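Local atomic coordinates of xyloglucan-specific endo-beta-1,4-glucanase (Uncultured bacterium, PDB entry 4W88), a protein that cleaves internal beta-1,4-glucosidic bonds of the plant cell-wall polysaccharide xyloglucan, as a TIM-barrel glycoside hydrolase of family 5. Residues 9-14 and 95-100; 251-256 and 295-300; 285-290 and 333-338. The protein carries 1 engineered substitution. All blocks are in the same frame, centred on the assembly; numbering follows the deposited sequence.

Interaction 1 (9-14 and 95-100)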
loop_
_atom_site.group_PDB
_atom_site.type_symbol
_atom_site.label_atom_id
_atom_site.label_comp_id
_atom_site.label_asym_id
_atom_site.label_seq_id
_atom_site.Cartn_x
_atom_site.Cartn_y
_atom_site.Cartn_z
ATOM N N LEU A 9 2.724 9.335 -11.784
ATOM C CA LEU A 9 3.052 7.927 -11.585
ATOM C C LEU A 9 4.095 7.435 -12.609
ATOM O O LEU A 9 4.845 6.513 -12.285
ATOM C CB LEU A 9 1.795 7.086 -11.702
ATOM C CG LEU A 9 0.751 7.316 -10.599
ATOM C CD1 LEU A 9 -0.572 6.627 -10.925
ATOM C CD2 LEU A 9 1.279 6.844 -9.230
ATOM N N SER A 10 4.125 7.983 -13.827
ATOM C CA SER A 10 5.069 7.524 -14.835
ATOM C C SER A 10 6.522 7.716 -14.447
ATOM O O SER A 10 7.397 7.123 -15.047
ATOM C CB SER A 10 4.826 8.226 -16.181
ATOM O OG SER A 10 5.226 9.598 -16.174
ATOM N N ASN A 11 6.774 8.572 -13.458
ATOM C CA ASN A 11 8.129 8.808 -12.948
ATOM C C ASN A 11 8.663 7.675 -12.074
ATOM O O ASN A 11 9.856 7.657 -11.764
ATOM C CB ASN A 11 8.184 10.151 -12.196
ATOM C CG ASN A 11 7.993 11.294 -13.101
ATOM O OD1 ASN A 11 8.855 11.545 -13.950
ATOM N ND2 ASN A 11 6.824 11.908 -13.065
ATOM N N ILE A 12 7.788 6.776 -11.656
ATOM C CA ILE A 12 8.161 5.685 -10.768
ATOM C C ILE A 12 8.733 4.537 -11.610
ATOM O O ILE A 12 8.124 4.111 -12.584
ATOM C CB ILE A 12 6.933 5.178 -9.976
ATOM C CG1 ILE A 12 6.433 6.270 -9.085
ATOM C CG2 ILE A 12 7.300 3.922 -9.200
ATOM C CD1 ILE A 12 5.144 5.974 -8.338
ATOM N N ASN A 13 9.867 4.015 -11.187
ATOM C CA ASN A 13 10.395 2.748 -11.719
ATOM C C ASN A 13 9.571 1.620 -11.110
ATOM O O ASN A 13 8.772 0.979 -11.787
ATOM C CB ASN A 13 11.895 2.581 -11.410
ATOM C CG ASN A 13 12.445 1.264 -11.937
ATOM O OD1 ASN A 13 11.902 0.687 -12.904
ATOM N ND2 ASN A 13 13.524 0.778 -11.320
ATOM N N ILE A 14 9.805 1.405 -9.843
ATOM C CA ILE A 14 9.115 0.387 -9.050
ATOM C C ILE A 14 9.244 0.861 -7.588
ATOM O O ILE A 14 10.196 1.565 -7.236
ATOM C CB ILE A 14 9.625 -1.037 -9.335
ATOM C CG1 ILE A 14 8.778 -2.114 -8.651
ATOM C CG2 ILE A 14 11.078 -1.245 -8.975
ATOM C CD1 ILE A 14 8.966 -3.470 -9.260
ATOM N N GLY A 95 14.446 12.725 -2.949
ATOM C CA GLY A 95 13.632 13.030 -4.141
ATOM C C GLY A 95 12.712 11.924 -4.600
ATOM O O GLY A 95 12.341 11.812 -5.800
HETATM N N MSE A 96 12.323 11.105 -3.643
HETATM C CA MSE A 96 11.516 9.892 -3.913
HETATM C C MSE A 96 10.031 10.211 -4.018
HETATM O O MSE A 96 9.554 11.225 -3.487
HETATM C CB MSE A 96 11.731 8.865 -2.805
HETATM C CG MSE A 96 13.155 8.362 -2.778
HETATM SE SE MSE A 96 13.454 7.144 -1.275
HETATM C CE MSE A 96 12.764 5.519 -2.042
ATOM N N TYR A 97 9.320 9.347 -4.776
ATOM C CA TYR A 97 7.866 9.275 -4.749
ATOM C C TYR A 97 7.488 8.516 -3.487
ATOM O O TYR A 97 8.133 7.516 -3.140
ATOM C CB TYR A 97 7.331 8.648 -6.049
ATOM C CG TYR A 97 7.633 9.560 -7.226
ATOM C CD1 TYR A 97 8.901 9.558 -7.882
ATOM C CD2 TYR A 97 6.727 10.515 -7.576
ATOM C CE1 TYR A 97 9.178 10.502 -8.844
ATOM C CE2 TYR A 97 6.970 11.425 -8.571
ATOM C CZ TYR A 97 8.179 11.434 -9.187
ATOM O OH TYR A 97 8.377 12.437 -10.123
ATOM N N ILE A 98 6.400 8.934 -2.851
ATOM C CA ILE A 98 6.079 8.458 -1.520
ATOM C C ILE A 98 4.592 8.166 -1.403
ATOM O O ILE A 98 3.782 9.020 -1.829
ATOM C CB ILE A 98 6.455 9.486 -0.428
ATOM C CG1 ILE A 98 7.901 9.932 -0.609
ATOM C CG2 ILE A 98 6.218 8.897 0.968
ATOM C CD1 ILE A 98 8.269 11.203 0.144
ATOM N N ILE A 99 4.250 7.085 -0.749
ATOM C CA ILE A 99 2.890 6.887 -0.298
ATOM C C ILE A 99 2.870 6.760 1.188
ATOM O O ILE A 99 3.535 5.922 1.738
ATOM C CB ILE A 99 2.211 5.649 -0.935
ATOM C CG1 ILE A 99 2.132 5.773 -2.462
ATOM C CG2 ILE A 99 0.882 5.347 -0.272
ATOM C CD1 ILE A 99 1.658 4.460 -3.125
ATOM N N LEU A 100 2.059 7.608 1.810
ATOM C CA LEU A 100 1.708 7.512 3.232
ATOM C C LEU A 100 0.284 6.929 3.357
ATOM O O LEU A 100 -0.649 7.477 2.767
ATOM C CB LEU A 100 1.670 8.887 3.871
ATOM C CG LEU A 100 1.316 8.959 5.341
ATOM C CD1 LEU A 100 2.284 8.187 6.224
ATOM C CD2 LEU A 100 1.183 10.444 5.731
#

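Interaction 2 (251-256 and 295-300)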
loop_
_atom_site.group_PDB
_atom_site.type_symbol
_atom_site.label_atom_id
_atom_site.label_comp_id
_atom_site.label_asym_id
_atom_site.label_seq_id
_atom_site.Cartn_x
_atom_site.Cartn_y
_atom_site.Cartn_z
ATOM N N TRP A 251 -6.102 -13.085 -16.136
ATOM C CA TRP A 251 -7.576 -13.030 -15.938
ATOM C C TRP A 251 -7.896 -11.907 -14.992
ATOM O O TRP A 251 -8.789 -11.103 -15.260
ATOM C CB TRP A 251 -7.966 -14.370 -15.298
ATOM C CG TRP A 251 -9.347 -14.878 -15.358
ATOM C CD1 TRP A 251 -10.513 -14.167 -15.295
ATOM C CD2 TRP A 251 -9.737 -16.288 -15.402
ATOM N NE1 TRP A 251 -11.593 -15.028 -15.334
ATOM C CE2 TRP A 251 -11.154 -16.328 -15.394
ATOM C CE3 TRP A 251 -9.019 -17.505 -15.456
ATOM C CZ2 TRP A 251 -11.881 -17.541 -15.440
ATOM C CZ3 TRP A 251 -9.746 -18.715 -15.491
ATOM C CH2 TRP A 251 -11.163 -18.715 -15.492
ATOM N N GLN A 252 -7.160 -11.843 -13.876
ATOM C CA GLN A 252 -7.410 -10.814 -12.876
ATOM C C GLN A 252 -7.081 -9.432 -13.464
ATOM O O GLN A 252 -7.863 -8.482 -13.329
ATOM C CB GLN A 252 -6.561 -11.091 -11.665
ATOM C CG GLN A 252 -6.669 -10.055 -10.581
ATOM C CD GLN A 252 -5.816 -10.403 -9.378
ATOM O OE1 GLN A 252 -4.582 -10.386 -9.426
ATOM N NE2 GLN A 252 -6.471 -10.676 -8.282
ATOM N N TYR A 253 -5.920 -9.317 -14.126
ATOM C CA TYR A 253 -5.560 -8.061 -14.764
ATOM C C TYR A 253 -6.560 -7.618 -15.829
ATOM O O TYR A 253 -6.801 -6.420 -15.996
ATOM C CB TYR A 253 -4.186 -8.181 -15.381
ATOM C CG TYR A 253 -3.606 -6.898 -15.921
ATOM C CD1 TYR A 253 -3.074 -5.954 -15.063
ATOM C CD2 TYR A 253 -3.599 -6.610 -17.290
ATOM C CE1 TYR A 253 -2.554 -4.764 -15.549
ATOM C CE2 TYR A 253 -3.070 -5.428 -17.791
ATOM C CZ TYR A 253 -2.517 -4.507 -16.907
ATOM O OH TYR A 253 -1.944 -3.315 -17.344
ATOM N N ASN A 254 -7.167 -8.548 -16.555
ATOM C CA ASN A 254 -8.175 -8.124 -17.540
ATOM C C ASN A 254 -9.389 -7.484 -16.886
ATOM O O ASN A 254 -10.028 -6.610 -17.466
ATOM C CB ASN A 254 -8.496 -9.277 -18.459
ATOM C CG ASN A 254 -7.343 -9.540 -19.424
ATOM O OD1 ASN A 254 -6.440 -8.694 -19.626
ATOM N ND2 ASN A 254 -7.332 -10.700 -19.988
ATOM N N ASN A 255 -9.699 -7.871 -15.659
ATOM C CA ASN A 255 -10.739 -7.169 -14.943
ATOM C C ASN A 255 -10.324 -5.761 -14.515
ATOM O O ASN A 255 -11.110 -4.806 -14.603
ATOM C CB ASN A 255 -11.201 -7.984 -13.763
ATOM C CG ASN A 255 -12.143 -9.083 -14.184
ATOM O OD1 ASN A 255 -12.833 -9.014 -15.229
ATOM N ND2 ASN A 255 -12.178 -10.106 -13.407
ATOM N N ILE A 256 -9.087 -5.622 -14.054
ATOM C CA ILE A 256 -8.539 -4.320 -13.724
ATOM C C ILE A 256 -8.579 -3.404 -14.975
ATOM O O ILE A 256 -8.986 -2.242 -14.883
ATOM C CB ILE A 256 -7.130 -4.459 -13.133
ATOM C CG1 ILE A 256 -7.212 -5.208 -11.773
ATOM C CG2 ILE A 256 -6.517 -3.091 -12.894
ATOM C CD1 ILE A 256 -5.901 -5.764 -11.231
ATOM N N ASP A 295 3.402 -3.743 -16.779
ATOM C CA ASP A 295 4.136 -2.834 -17.681
ATOM C C ASP A 295 3.431 -2.607 -19.010
ATOM O O ASP A 295 3.662 -1.606 -19.690
ATOM C CB ASP A 295 5.550 -3.329 -17.922
ATOM C CG ASP A 295 6.422 -3.208 -16.683
ATOM O OD1 ASP A 295 6.075 -2.403 -15.761
ATOM O OD2 ASP A 295 7.500 -3.875 -16.661
ATOM N N GLN A 296 2.558 -3.505 -19.396
ATOM C CA GLN A 296 1.851 -3.315 -20.675
ATOM C C GLN A 296 1.086 -2.019 -20.691
ATOM O O GLN A 296 0.858 -1.461 -21.765
ATOM C CB GLN A 296 0.824 -4.409 -20.872
ATOM C CG GLN A 296 1.384 -5.810 -20.888
ATOM C CD GLN A 296 0.253 -6.810 -20.964
ATOM O OE1 GLN A 296 -0.542 -7.041 -19.994
ATOM N NE2 GLN A 296 0.102 -7.341 -22.134
ATOM N N ASP A 297 0.567 -1.604 -19.535
ATOM C CA ASP A 297 -0.195 -0.364 -19.451
ATOM C C ASP A 297 0.474 0.681 -18.536
ATOM O O ASP A 297 -0.160 1.650 -18.109
ATOM C CB ASP A 297 -1.644 -0.641 -19.017
ATOM C CG ASP A 297 -2.371 -1.505 -20.007
ATOM O OD1 ASP A 297 -2.778 -0.919 -21.046
ATOM O OD2 ASP A 297 -2.449 -2.763 -19.813
ATOM N N GLY A 298 1.751 0.488 -18.251
ATOM C CA GLY A 298 2.515 1.391 -17.386
ATOM C C GLY A 298 1.989 1.490 -15.955
ATOM O O GLY A 298 2.130 2.560 -15.283
ATOM N N VAL A 299 1.406 0.393 -15.479
ATOM C CA VAL A 299 0.921 0.356 -14.088
ATOM C C VAL A 299 2.097 0.051 -13.181
ATOM O O VAL A 299 2.904 -0.850 -13.461
ATOM C CB VAL A 299 -0.207 -0.694 -13.937
ATOM C CG1 VAL A 299 -0.649 -0.849 -12.487
ATOM C CG2 VAL A 299 -1.383 -0.314 -14.824
ATOM N N LYS A 300 2.196 0.807 -12.100
ATOM C CA LYS A 300 3.294 0.687 -11.151
ATOM C C LYS A 300 2.893 -0.171 -9.945
ATOM O O LYS A 300 1.684 -0.233 -9.585
ATOM C CB LYS A 300 3.742 2.071 -10.705
ATOM C CG LYS A 300 4.038 3.028 -11.868
ATOM C CD LYS A 300 5.204 2.507 -12.731
ATOM C CE LYS A 300 5.447 3.442 -13.899
ATOM N NZ LYS A 300 6.531 2.833 -14.668
#

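Interaction 3 (285-290 and 333-338)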
loop_
_atom_site.group_PDB
_atom_site.type_symbol
_atom_site.label_atom_id
_atom_site.label_comp_id
_atom_site.label_asym_id
_atom_site.label_seq_id
_atom_site.Cartn_x
_atom_site.Cartn_y
_atom_site.Cartn_z
ATOM N N ARG A 285 11.288 -15.677 -12.556
ATOM C CA ARG A 285 10.343 -15.900 -13.637
ATOM C C ARG A 285 8.946 -15.322 -13.361
ATOM O O ARG A 285 8.310 -14.718 -14.250
ATOM C CB ARG A 285 10.237 -17.402 -13.943
ATOM C CG ARG A 285 11.491 -17.973 -14.604
ATOM C CD ARG A 285 11.230 -19.352 -15.218
ATOM N NE ARG A 285 11.226 -20.349 -14.142
ATOM C CZ ARG A 285 12.301 -20.940 -13.632
ATOM N NH1 ARG A 285 13.497 -20.683 -14.080
ATOM N NH2 ARG A 285 12.169 -21.801 -12.643
ATOM N N TRP A 286 8.481 -15.461 -12.133
ATOM C CA TRP A 286 7.177 -14.923 -11.767
ATOM C C TRP A 286 7.168 -13.397 -11.923
ATOM O O TRP A 286 6.210 -12.833 -12.449
ATOM C CB TRP A 286 6.839 -15.310 -10.326
ATOM C CG TRP A 286 5.600 -14.646 -9.821
ATOM C CD1 TRP A 286 4.294 -14.975 -10.084
ATOM C CD2 TRP A 286 5.567 -13.493 -8.993
ATOM N NE1 TRP A 286 3.449 -14.086 -9.474
ATOM C CE2 TRP A 286 4.217 -13.167 -8.781
ATOM C CE3 TRP A 286 6.557 -12.704 -8.415
ATOM C CZ2 TRP A 286 3.834 -12.041 -8.030
ATOM C CZ3 TRP A 286 6.188 -11.607 -7.686
ATOM C CH2 TRP A 286 4.845 -11.289 -7.481
ATOM N N ILE A 287 8.248 -12.731 -11.498
ATOM C CA ILE A 287 8.316 -11.242 -11.610
ATOM C C ILE A 287 8.236 -10.820 -13.065
ATOM O O ILE A 287 7.515 -9.902 -13.415
ATOM C CB ILE A 287 9.607 -10.662 -10.952
ATOM C CG1 ILE A 287 9.639 -10.946 -9.407
ATOM C CG2 ILE A 287 9.895 -9.257 -11.371
ATOM C CD1 ILE A 287 10.944 -10.708 -8.673
ATOM N N GLY A 288 8.935 -11.569 -13.924
ATOM C CA GLY A 288 8.810 -11.330 -15.369
ATOM C C GLY A 288 7.374 -11.356 -15.852
ATOM O O GLY A 288 6.934 -10.477 -16.566
ATOM N N ASP A 289 6.643 -12.379 -15.449
ATOM C CA ASP A 289 5.266 -12.544 -15.892
ATOM C C ASP A 289 4.327 -11.554 -15.243
ATOM O O ASP A 289 3.404 -11.009 -15.907
ATOM C CB ASP A 289 4.779 -13.990 -15.583
ATOM C CG ASP A 289 5.306 -14.996 -16.578
ATOM O OD1 ASP A 289 5.738 -14.592 -17.692
ATOM O OD2 ASP A 289 5.278 -16.188 -16.272
ATOM N N TYR A 290 4.576 -11.304 -13.967
ATOM C CA TYR A 290 3.673 -10.451 -13.168
ATOM C C TYR A 290 3.927 -8.951 -13.456
ATOM O O TYR A 290 3.026 -8.217 -13.899
ATOM C CB TYR A 290 3.838 -10.778 -11.703
ATOM C CG TYR A 290 2.972 -9.872 -10.879
ATOM C CD1 TYR A 290 1.667 -10.175 -10.596
ATOM C CD2 TYR A 290 3.492 -8.694 -10.416
ATOM C CE1 TYR A 290 0.846 -9.275 -9.904
ATOM C CE2 TYR A 290 2.746 -7.814 -9.721
ATOM C CZ TYR A 290 1.420 -8.032 -9.445
ATOM O OH TYR A 290 0.687 -7.100 -8.733
ATOM N N ASP A 333 17.225 -7.681 -8.573
ATOM C CA ASP A 333 17.573 -7.243 -9.912
ATOM C C ASP A 333 16.306 -7.374 -10.826
ATOM O O ASP A 333 16.013 -6.509 -11.661
ATOM C CB ASP A 333 18.640 -8.155 -10.496
ATOM C CG ASP A 333 20.067 -7.868 -10.024
ATOM O OD1 ASP A 333 20.313 -6.895 -9.318
ATOM O OD2 ASP A 333 20.973 -8.704 -10.309
ATOM N N ALA A 334 15.576 -8.499 -10.694
ATOM C CA ALA A 334 14.410 -8.697 -11.564
ATOM C C ALA A 334 13.343 -7.593 -11.370
ATOM O O ALA A 334 12.667 -7.112 -12.296
ATOM C CB ALA A 334 13.810 -10.055 -11.280
ATOM N N TYR A 335 13.241 -7.120 -10.133
ATOM C CA TYR A 335 12.299 -6.033 -9.836
ATOM C C TYR A 335 12.798 -4.711 -10.393
ATOM O O TYR A 335 12.116 -4.062 -11.163
ATOM C CB TYR A 335 12.120 -5.866 -8.320
ATOM C CG TYR A 335 11.149 -6.869 -7.650
ATOM C CD1 TYR A 335 9.869 -7.089 -8.168
ATOM C CD2 TYR A 335 11.507 -7.533 -6.451
ATOM C CE1 TYR A 335 9.003 -7.979 -7.566
ATOM C CE2 TYR A 335 10.621 -8.425 -5.829
ATOM C CZ TYR A 335 9.358 -8.607 -6.365
ATOM O OH TYR A 335 8.452 -9.485 -5.791
ATOM N N VAL A 336 13.990 -4.315 -9.976
ATOM C CA VAL A 336 14.416 -2.988 -10.353
ATOM C C VAL A 336 14.699 -2.813 -11.869
ATOM O O VAL A 336 14.674 -1.670 -12.391
ATOM C CB VAL A 336 15.570 -2.471 -9.479
ATOM C CG1 VAL A 336 15.180 -2.434 -8.000
ATOM C CG2 VAL A 336 16.814 -3.309 -9.598
ATOM N N ASN A 337 15.028 -3.928 -12.528
ATOM C CA ASN A 337 15.316 -3.900 -13.928
ATOM C C ASN A 337 14.158 -4.340 -14.765
ATOM O O ASN A 337 14.305 -4.655 -15.944
ATOM C CB ASN A 337 16.559 -4.740 -14.268
ATOM C CG ASN A 337 17.799 -4.259 -13.552
ATOM O OD1 ASN A 337 18.545 -5.012 -13.015
ATOM N ND2 ASN A 337 18.054 -3.041 -13.643
ATOM N N HIS A 338 12.984 -4.330 -14.190
ATOM C CA HIS A 338 11.819 -4.865 -14.869
ATOM C C HIS A 338 11.590 -4.268 -16.235
ATOM O O HIS A 338 11.066 -4.925 -17.111
ATOM C CB HIS A 338 10.575 -4.722 -13.989
ATOM C CG HIS A 338 10.065 -3.327 -13.877
ATOM N ND1 HIS A 338 9.068 -2.845 -14.692
ATOM C CD2 HIS A 338 10.428 -2.297 -13.076
ATOM C CE1 HIS A 338 8.790 -1.600 -14.366
ATOM N NE2 HIS A 338 9.631 -1.231 -13.407
#

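Interaction 1 (9-14 and 95-100)
The phenol ring of Tyr97 is met obliquely at two places, by Asn11 at its hydroxyl end and by Ile12 near its CB. The amide plane of Asn11 and the ring plane are only 3° apart. The amide is nevertheless not stacked on the ring: contact runs through Asn11 CB, which lies 3.1 Å from Tyr97 OH and 3.3 Å from Tyr97 CZ. Asn11 ND2 passes 3.4 Å from Tyr97 OH, at an angle too poor for a hydrogen bond. Asn11 CG sits beside its own backbone N (chi1 -67°), which turns the amide back toward the preceding helix, where ND2 donates to Ile8 O. At the other end of the ring, Ile12 CG1 packs 4.0 Å from Tyr97 CB, an apolar contact between the isoleucine's ethyl branch and the tyrosine's CB.

Both residues come from a type I turn, Leu9 to Ile12, closed by Ile12 N to Leu9 O at 3.0 Å. The turn leads from helix 3-9 into the first strand of the (beta/alpha)8 barrel, and Tyr97 opens the third, so they meet at the N-terminal ends of the barrel strands. Isoleucine suits the buried position, where it also touches Ala57 of strand 57-60, while asparagine suits the exposed turn through its side-chain bond to Ile8. The backbone O of Asn11 accepts from Asn56 ND2. Before Tyr97, Gly95 has the positive phi (71°) of a Schellman motif, turning the chain from helix into strand.

Interaction 2 (251-256 and 295-300)
Tyr253 and Asp297 meet across a wide backbone gap: their CA atoms, the nearest pair, are 10.5 Å apart. Residues 251-256 are plain helix. Residues 295-300 form the exit from another helix, a type I turn from Asp295 to Gly298 in which Gly298 N bonds Asp295 O at 3.2 Å. Gly298, at phi 62°, is the C' residue of a Schellman motif, completed by Val299 N bonding back to Leu294 O; glycine adopts this left-handed conformation readily because it has no side chain.

Tyr253, long and rigid, suits the gap. With CG anti to the backbone N (chi1 -172°), its ring reaches across to the turn and its hydroxyl donates a short bond, 2.6 Å, from Tyr253 OH to Asp297 OD2. The acceptor lies near the ring plane at the phenol edge and uses its anti lone pair, the one directed away from OD1. Ring and carboxylate planes are 28° apart. Asp297 CB also comes within 3.2 Å of Tyr253 OH. The second oxygen, OD1, forms a salt bridge with Lys257, so the carboxylate is gripped by two residues one turn apart on the same helix. That pairing probably favours the charged form of the aspartate. Val299 CG2 approaches Tyr253 OH to 4.0 Å, adding an apolar neighbour to the hydroxyl; Val299 itself is buried.

The arrangement belongs to the outer layer of a (beta/alpha)8 barrel: helix 246-261 receives the alpha-to-beta turn that follows its neighbour, helix 280-295, and leads into the eighth strand, 300-305.

Interaction 3 (285-290 and 333-338)
Ile287 reaches from its helix to Ala334 and Tyr335, and its atoms divide the work from CB outward. At CB the chain forks. CG2, anti to the backbone N, lies against the backbone of the facing helix, 3.6 Å from Ala334 O. CG1 takes the other direction and passes 3.5 Å from Tyr335 CE1. With chi2 anti (168°), the chain runs straight on and carries CD1 over the middle of the phenol ring. Ile287 CD1 stands 3.5 Å from the Tyr335 ring centroid and 11° off its normal, a CH-pi contact over the face. The same methyl also meets Ala334 CB at 3.9 Å. The small alanine suits this place because it lets the helices come close, with the CA atoms of Ile287 and Ala334 6.6 Å apart. The tyrosine gives the isoleucine methyl a broad flat surface to rest on.

Beyond that methyl the phenol extends to Trp286, where Tyr335 OH lies in the indole plane at its edge, 3.6 Å from Trp286 CZ3. The indole is held on other sides too. One face carries Tyr290 CB, offset toward the rim, Trp241 meets it edge-to-face, and NE1 donates to Thr226 O, next to Tyr225 and just before Tyr228, both of the glycan pocket.

Helix 280-295 therefore shows one flank to helix 329-336, the last of the barrel, through Ile287. Through Trp286 and Tyr290 it also packs on Ile249 of helix 246-261 and on Thr272 of strand 267-272.

Interactions 2 and 3 share helix 280-295: its middle packs on helix 329-336, while the turn at its end meets helix 246-261. Interaction 1 is nearer the chain's centre, though 9-14 and 295-300 both lead into barrel strands. Interaction 3 is buried, apolar and aromatic throughout, while buried interaction 1 adds a polar asparagine at its rim; neither has a hydrogen bond between its segments. Interaction 2, partly buried, depends on a phenol-carboxylate bond and a nearby lysine. Polar bonds join all three. Asn13 ND2 and Asn13 O meet Val336 O and His338 NE2, each at 2.9 Å, and His338 ND1 lies 2.7 Å from Asp295 OD2, so the histidine links the N-terminal loop to the exit of helix 280-295.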